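Local coordinates for putative major capsid protein (Cafeteriavirus-dependent mavirus, PDB 6G44) that probably builds the icosahedral shell of the virophage as a double jelly-roll major capsid protein that assembles into trimers, at residues C[159-162]-C[163-166]; C[235-238]-C[239-242]; C[125-128]-C[129-132]. One frame throughout, in Å; residues are numbered along the deposited sequence. Where two conformers were deposited one is given.

Contact 1: C[159-162]-C[163-166]; sequences MNNP and YRQG. With SO4 (sulfate ion), chain K.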
loop_
_atom_site.group_PDB
_atom_site.type_symbol
_atom_site.label_atom_id
_atom_site.label_comp_id
_atom_site.label_asym_id
_atom_site.label_seq_id
_atom_site.Cartn_x
_atom_site.Cartn_y
_atom_site.Cartn_z
ATOM N N MET C 159 -14.366 -12.917 5.785
ATOM C CA MET C 159 -13.641 -12.287 4.696
ATOM C C MET C 159 -12.136 -12.247 4.868
ATOM O O MET C 159 -11.397 -12.240 3.869
ATOM C CB MET C 159 -14.173 -10.875 4.471
ATOM C CG MET C 159 -15.659 -10.814 4.114
ATOM S SD MET C 159 -16.178 -11.692 2.632
ATOM C CE MET C 159 -14.819 -11.370 1.537
ATOM N N ASN C 160 -11.653 -12.205 6.109
ATOM C CA ASN C 160 -10.206 -12.305 6.339
ATOM C C ASN C 160 -9.853 -13.793 6.319
ATOM O O ASN C 160 -9.817 -14.493 7.349
ATOM C CB ASN C 160 -9.772 -11.654 7.639
ATOM C CG ASN C 160 -8.255 -11.652 7.770
ATOM O OD1 ASN C 160 -7.577 -11.331 6.810
ATOM N ND2 ASN C 160 -7.726 -12.057 8.928
ATOM N N ASN C 161 -9.593 -14.271 5.114
ATOM C CA ASN C 161 -9.425 -15.707 4.869
ATOM C C ASN C 161 -8.324 -15.880 3.843
ATOM O O ASN C 161 -8.556 -15.662 2.655
ATOM C CB ASN C 161 -10.739 -16.303 4.335
ATOM C CG ASN C 161 -10.583 -17.728 3.866
ATOM O OD1 ASN C 161 -9.565 -18.368 4.147
ATOM N ND2 ASN C 161 -11.587 -18.241 3.122
ATOM N N PRO C 162 -7.139 -16.314 4.280
ATOM C CA PRO C 162 -6.028 -16.469 3.348
ATOM C C PRO C 162 -6.236 -17.624 2.354
ATOM O O PRO C 162 -5.494 -17.723 1.394
ATOM C CB PRO C 162 -4.832 -16.731 4.252
ATOM C CG PRO C 162 -5.418 -17.407 5.424
ATOM C CD PRO C 162 -6.760 -16.770 5.636
ATOM N N TYR C 163 -7.267 -18.460 2.548
ATOM C CA TYR C 163 -7.552 -19.498 1.538
ATOM C C TYR C 163 -8.573 -19.088 0.509
ATOM O O TYR C 163 -8.943 -19.896 -0.334
ATOM C CB TYR C 163 -7.863 -20.852 2.218
ATOM C CG TYR C 163 -6.787 -21.230 3.214
ATOM C CD1 TYR C 163 -5.420 -21.073 2.931
ATOM C CD2 TYR C 163 -7.119 -21.730 4.484
ATOM C CE1 TYR C 163 -4.444 -21.346 3.871
ATOM C CE2 TYR C 163 -6.141 -22.029 5.422
ATOM C CZ TYR C 163 -4.807 -21.839 5.123
ATOM O OH TYR C 163 -3.791 -22.073 6.015
ATOM N N ARG C 164 -8.888 -17.782 0.458
ATOM C CA ARG C 164 -9.711 -17.280 -0.626
ATOM C C ARG C 164 -8.790 -17.502 -1.870
ATOM O O ARG C 164 -7.592 -17.192 -1.899
ATOM C CB ARG C 164 -9.904 -15.759 -0.475
ATOM C CG ARG C 164 -11.085 -15.432 0.444
ATOM C CD ARG C 164 -11.113 -14.007 1.006
ATOM N NE ARG C 164 -11.449 -13.018 -0.029
ATOM C CZ ARG C 164 -11.430 -11.696 0.103
ATOM N NH1 ARG C 164 -11.112 -11.099 1.247
ATOM N NH2 ARG C 164 -11.732 -10.941 -0.937
ATOM N N GLN C 165 -9.431 -18.041 -2.897
ATOM C CA GLN C 165 -8.720 -18.242 -4.165
ATOM C C GLN C 165 -8.505 -16.909 -4.872
ATOM O O GLN C 165 -8.990 -15.862 -4.420
ATOM C CB GLN C 165 -9.434 -19.261 -5.008
ATOM C CG GLN C 165 -10.792 -18.938 -5.493
ATOM C CD GLN C 165 -11.319 -20.093 -6.364
ATOM O OE1 GLN C 165 -11.813 -19.873 -7.449
ATOM N NE2 GLN C 165 -11.254 -21.330 -5.841
ATOM N N GLY C 166 -7.713 -16.940 -5.935
ATOM C CA GLY C 166 -7.403 -15.724 -6.682
ATOM C C GLY C 166 -8.608 -14.942 -7.158
ATOM O O GLY C 166 -8.676 -13.739 -7.037
HETATM S S SO4 K . -12.693 -7.448 0.483
HETATM O O1 SO4 K . -14.064 -7.995 0.637
HETATM O O2 SO4 K . -11.733 -8.157 1.387
HETATM O O3 SO4 K . -12.756 -5.994 0.832
HETATM O O4 SO4 K . -12.311 -7.652 -0.950
#
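Over one face of the Arg164 guanidinium, almost above its centre, sits the Met159 methyl, CE lying 3.7 Å from CZ; at the edge, in the plane of the group, is sulfate O2. The Tyr163 ring likewise carries Pro162 CG over the middle of one face. Met159 reaches the arginine because its chain bends at both chi2 (-59°) and chi3 (-39°), folding the methyl back across the cation. Two partners share Arg164 NH1: the Met159 carbonyl O at 2.9 Å, tilted somewhat out of the guanidinium plane, and sulfate O2 at 3.0 Å along a nearly straight N-H. NH2 gives sulfate O4 only a weak hydrogen bond and makes a further one to Glu168 O of its own chain. The backbone here forms a type I beta turn from Asn161 to Arg164, in the long loop between helix 136-142 and strand 183-186, closed by Arg164 N to Asn161 O at 3.1 Å. Asn161 OD1 accepts from Tyr163 N at 2.8 Å, an Asx turn laid over the beta turn, while Asn161 ND2 is held by Asp94 O. The sulfate, probably from the crystallisation liquor, is also bound by Arg164 of the third subunit, and Met159 packs on Met159 of that subunit.

Contact 2: C[235-238]-C[239-242]; sequences QFKP and ENMI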
loop_
_atom_site.group_PDB
_atom_site.type_symbol
_atom_site.label_atom_id
_atom_site.label_comp_id
_atom_site.label_asym_id
_atom_site.label_seq_id
_atom_site.Cartn_x
_atom_site.Cartn_y
_atom_site.Cartn_z
ATOM N N GLN C 235 11.626 -31.600 5.805
ATOM C CA GLN C 235 10.411 -31.924 6.540
ATOM C C GLN C 235 9.208 -31.345 5.803
ATOM O O GLN C 235 8.392 -30.629 6.413
ATOM C CB GLN C 235 10.484 -31.432 7.988
ATOM C CG GLN C 235 11.577 -32.064 8.817
ATOM C CD GLN C 235 11.317 -33.534 9.090
ATOM O OE1 GLN C 235 10.165 -33.985 9.153
ATOM N NE2 GLN C 235 12.399 -34.304 9.206
ATOM N N PHE C 236 9.110 -31.653 4.523
ATOM C CA PHE C 236 8.044 -31.183 3.591
ATOM C C PHE C 236 6.838 -32.093 3.768
ATOM O O PHE C 236 6.460 -32.860 2.866
ATOM C CB PHE C 236 8.532 -31.157 2.162
ATOM C CG PHE C 236 9.694 -30.241 1.957
ATOM C CD1 PHE C 236 11.015 -30.662 2.101
ATOM C CD2 PHE C 236 9.473 -28.899 1.626
ATOM C CE1 PHE C 236 12.069 -29.810 1.902
ATOM C CE2 PHE C 236 10.548 -28.048 1.440
ATOM C CZ PHE C 236 11.832 -28.488 1.559
ATOM N N LYS C 237 6.252 -31.962 4.935
ATOM C CA LYS C 237 5.165 -32.816 5.368
ATOM C C LYS C 237 3.935 -31.979 5.579
ATOM O O LYS C 237 4.027 -30.763 5.671
ATOM C CB LYS C 237 5.554 -33.544 6.638
ATOM C CG LYS C 237 5.732 -32.705 7.870
ATOM C CD LYS C 237 6.420 -33.537 8.936
ATOM C CE LYS C 237 6.366 -32.829 10.266
ATOM N NZ LYS C 237 7.250 -33.510 11.251
ATOM N N PRO C 238 2.762 -32.612 5.639
ATOM C CA PRO C 238 1.516 -31.868 5.633
ATOM C C PRO C 238 1.399 -30.823 6.743
ATOM O O PRO C 238 0.940 -29.697 6.472
ATOM C CB PRO C 238 0.471 -32.975 5.760
ATOM C CG PRO C 238 1.094 -34.120 5.075
ATOM C CD PRO C 238 2.502 -34.066 5.555
ATOM N N GLU C 239 1.824 -31.122 7.960
ATOM C CA GLU C 239 1.711 -30.139 9.041
ATOM C C GLU C 239 2.559 -28.888 8.809
ATOM O O GLU C 239 2.288 -27.845 9.371
ATOM C CB GLU C 239 2.099 -30.783 10.385
ATOM C CG GLU C 239 1.868 -29.901 11.582
ATOM C CD GLU C 239 1.789 -30.643 12.899
ATOM O OE1 GLU C 239 2.148 -31.846 12.948
ATOM O OE2 GLU C 239 1.387 -29.997 13.899
ATOM N N ASN C 240 3.632 -29.008 8.045
ATOM C CA ASN C 240 4.447 -27.853 7.714
ATOM C C ASN C 240 3.938 -27.039 6.549
ATOM O O ASN C 240 4.135 -25.819 6.540
ATOM C CB ASN C 240 5.897 -28.266 7.539
ATOM C CG ASN C 240 6.533 -28.632 8.862
ATOM O OD1 ASN C 240 6.108 -28.165 9.917
ATOM N ND2 ASN C 240 7.565 -29.461 8.815
ATOM N N MET C 241 3.257 -27.659 5.613
ATOM C CA MET C 241 2.894 -27.020 4.329
ATOM C C MET C 241 1.420 -26.714 4.136
ATOM O O MET C 241 1.111 -25.721 3.520
ATOM C CB MET C 241 3.355 -27.875 3.137
ATOM C CG MET C 241 4.841 -28.111 3.110
ATOM S SD MET C 241 5.412 -28.824 1.569
ATOM C CE MET C 241 4.535 -30.370 1.562
ATOM N N ILE C 242 0.519 -27.612 4.542
ATOM C CA ILE C 242 -0.859 -27.607 4.129
ATOM C C ILE C 242 -1.760 -26.902 5.135
ATOM O O ILE C 242 -1.718 -27.158 6.324
ATOM C CB ILE C 242 -1.344 -29.075 3.908
ATOM C CG1 ILE C 242 -0.432 -29.782 2.884
ATOM C CG2 ILE C 242 -2.815 -29.132 3.501
ATOM C CD1 ILE C 242 -0.524 -29.250 1.460
#
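With chi1 of -71° the side chain of Asn240 lies beside its own backbone N, CG anti to the carbonyl carbon, and its amide turns back to the end of strand 222-235. In Met241 a similar chi1 and an extended chi2 set SD at the edge of the Phe236 ring, in its plane; the bend at chi3 (-62°) then brings CE to 3.4 Å from Phe236 O. This is a Met-aromatic contact of the edge type, SD standing 5.4 Å from the ring centroid. Asn240 ND2 meets Gln235 O at 2.8 Å, with an N-H...O angle of 174°, and lies in the carbonyl plane. Lys237 takes the N-cap position of the short helix 238-241, which follows a strand of the N-terminal part's sheet, and its carbonyl O accepts from both Asn240 N, at 3.0 Å, and Met241 N. Pro238 O is doubly engaged too, by Met241 N and, at 2.9 Å, by Ile242 N. Phe264, Val77 and Ile261 continue the apolar side around Phe236 and Met241. The chemistry differs in degree: a coplanar, nearly linear hydrogen bond fixes the rotation of the Asn240 amide, whereas the sulfur-ring contact, mostly dispersion with perhaps a weak electrostatic part, has no N-H to line up.

Contact 3: C[125-128]-C[129-132]; sequences QLIK and LHQY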
loop_
_atom_site.group_PDB
_atom_site.type_symbol
_atom_site.label_atom_id
_atom_site.label_comp_id
_atom_site.label_asym_id
_atom_site.label_seq_id
_atom_site.Cartn_x
_atom_site.Cartn_y
_atom_site.Cartn_z
ATOM N N GLN C 125 12.807 -21.902 12.247
ATOM C CA GLN C 125 12.896 -21.009 13.412
ATOM C C GLN C 125 13.064 -19.546 12.947
ATOM O O GLN C 125 12.416 -18.628 13.505
ATOM C CB GLN C 125 14.065 -21.473 14.302
ATOM C CG GLN C 125 14.324 -20.681 15.553
ATOM C CD GLN C 125 15.502 -21.263 16.308
ATOM O OE1 GLN C 125 16.654 -21.033 15.936
ATOM N NE2 GLN C 125 15.216 -22.010 17.376
ATOM N N LEU C 126 13.885 -19.324 11.927
ATOM C CA LEU C 126 14.202 -17.984 11.400
ATOM C C LEU C 126 12.941 -17.349 10.820
ATOM O O LEU C 126 12.604 -16.212 11.156
ATOM C CB LEU C 126 15.291 -18.009 10.305
ATOM C CG LEU C 126 16.809 -18.035 10.544
ATOM C CD1 LEU C 126 17.524 -18.401 9.254
ATOM C CD2 LEU C 126 17.318 -16.694 11.037
ATOM N N ILE C 127 12.223 -18.095 9.993
ATOM C CA ILE C 127 11.072 -17.503 9.305
ATOM C C ILE C 127 9.950 -17.274 10.279
ATOM O O ILE C 127 9.177 -16.323 10.060
ATOM C CB ILE C 127 10.646 -18.336 8.065
ATOM C CG1 ILE C 127 9.749 -17.545 7.106
ATOM C CG2 ILE C 127 9.962 -19.620 8.441
ATOM C CD1 ILE C 127 10.321 -16.236 6.611
ATOM N N LYS C 128 9.814 -18.086 11.325
ATOM C CA LYS C 128 8.739 -17.853 12.292
ATOM C C LYS C 128 8.864 -16.480 12.932
ATOM O O LYS C 128 7.847 -15.861 13.231
ATOM C CB LYS C 128 8.675 -18.941 13.385
ATOM C CG LYS C 128 7.458 -18.840 14.318
ATOM C CD LYS C 128 7.363 -20.023 15.274
ATOM C CE LYS C 128 6.118 -19.943 16.162
ATOM N NZ LYS C 128 5.976 -21.091 17.117
ATOM N N LEU C 129 10.085 -16.003 13.150
ATOM C CA LEU C 129 10.322 -14.647 13.663
ATOM C C LEU C 129 10.265 -13.615 12.563
ATOM O O LEU C 129 9.591 -12.587 12.691
ATOM C CB LEU C 129 11.698 -14.531 14.321
ATOM C CG LEU C 129 11.865 -15.144 15.678
ATOM C CD1 LEU C 129 13.342 -15.129 16.046
ATOM C CD2 LEU C 129 11.091 -14.315 16.685
ATOM N N HIS C 130 10.980 -13.868 11.478
ATOM C CA HIS C 130 11.185 -12.921 10.405
ATOM C C HIS C 130 9.878 -12.470 9.777
ATOM O O HIS C 130 9.738 -11.308 9.355
ATOM C CB HIS C 130 12.101 -13.545 9.332
ATOM C CG HIS C 130 12.484 -12.615 8.235
ATOM N ND1 HIS C 130 13.277 -11.513 8.450
ATOM C CD2 HIS C 130 12.229 -12.645 6.911
ATOM C CE1 HIS C 130 13.475 -10.897 7.300
ATOM N NE2 HIS C 130 12.842 -11.555 6.352
ATOM N N GLN C 131 8.904 -13.381 9.693
ATOM C CA GLN C 131 7.608 -13.041 9.077
ATOM C C GLN C 131 6.893 -11.898 9.794
ATOM O O GLN C 131 6.025 -11.247 9.197
ATOM C CB GLN C 131 6.671 -14.270 8.998
ATOM C CG GLN C 131 6.193 -14.782 10.336
ATOM C CD GLN C 131 5.461 -16.108 10.279
ATOM O OE1 GLN C 131 5.001 -16.528 9.222
ATOM N NE2 GLN C 131 5.355 -16.789 11.430
ATOM N N TYR C 132 7.241 -11.680 11.066
ATOM C CA TYR C 132 6.548 -10.682 11.900
ATOM C C TYR C 132 7.207 -9.328 11.890
ATOM O O TYR C 132 6.592 -8.383 12.378
ATOM C CB TYR C 132 6.419 -11.136 13.347
ATOM C CG TYR C 132 5.450 -12.251 13.543
ATOM C CD1 TYR C 132 4.090 -12.066 13.334
ATOM C CD2 TYR C 132 5.873 -13.498 13.946
ATOM C CE1 TYR C 132 3.187 -13.092 13.538
ATOM C CE2 TYR C 132 4.981 -14.532 14.151
ATOM C CZ TYR C 132 3.637 -14.333 13.953
ATOM O OH TYR C 132 2.769 -15.387 14.147
#
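Gln131 reaches back along helix 123-130 and gives its amide NE2 to Lys128 O at 3.2 Å, a bond neither straight (140°) nor in plane, since the donor is tilted from the carbonyl plane and the acceptor from the amide plane. The same Lys128 O is approached by the Tyr132 ring, whose CD2 comes to 3.2 Å at an oblique angle. A chi1 of 67° tucks Gln131 CG between its own backbone N and carbonyl carbon; from there the chain extends back past Ile127 O, with CG 3.4 Å from that oxygen, to bring NE2 to the lysine carbonyl. The aliphatic part of Gln131 also lies over one face of the Tyr132 ring, its CG offset toward the rim. One turn of helix supports these groups: His130 N bonds Leu126 O at 2.9 Å, and Gln131 N bonds Ile127 O at 3.0 Å. On another side of the helix, Ile127 CD1 touches the edge of the His130 imidazole, 4.1 Å from CD2.

Farther out, Lys128, extended along its whole length, delivers NZ to Ser340 OG on strand 334-341. His130 ND1 bonds a glycerol, probably from the crystallisation liquor, while its ring meets Tyr213 edge-to-face. The backbone O of Gln131 accepts from Asn388 ND2. Phe101 receives Ile127 and Gln131, and Val148 receives Gln131 and Tyr132. The helix lies close to the centre of the chain, against the sheet of the later part of the sequence, consistent with a double jelly-roll: Leu126 and Leu129 pack on Ile293 of strand 286-305, Leu129 also on Ala336 and Met338 of strand 334-341, and Tyr132 on Val425 and Phe427 of strand 425-428.

Contact 3 is the most central, about 2 Å from the middle of the chain by centres, against about 16 Å for contact 2 and about 20 Å for contact 1. Yet contact 1, a loop that alone touches the other subunits of the trimer, is the buried one; contacts 2 and 3 are partly buried. Contact 3 places a helix from the first half of the sequence against strands of the second, whereas contact 2 follows strand 222-235 and packs on strands 74-84 and 258-273 of its sheet. Chemistry follows place: at the interface an arginine holding a sulfate, probably from the crystallisation liquor; beside the sheet a sulfur-ring pair; at the centre a glutamine reaching back to a helix carbonyl.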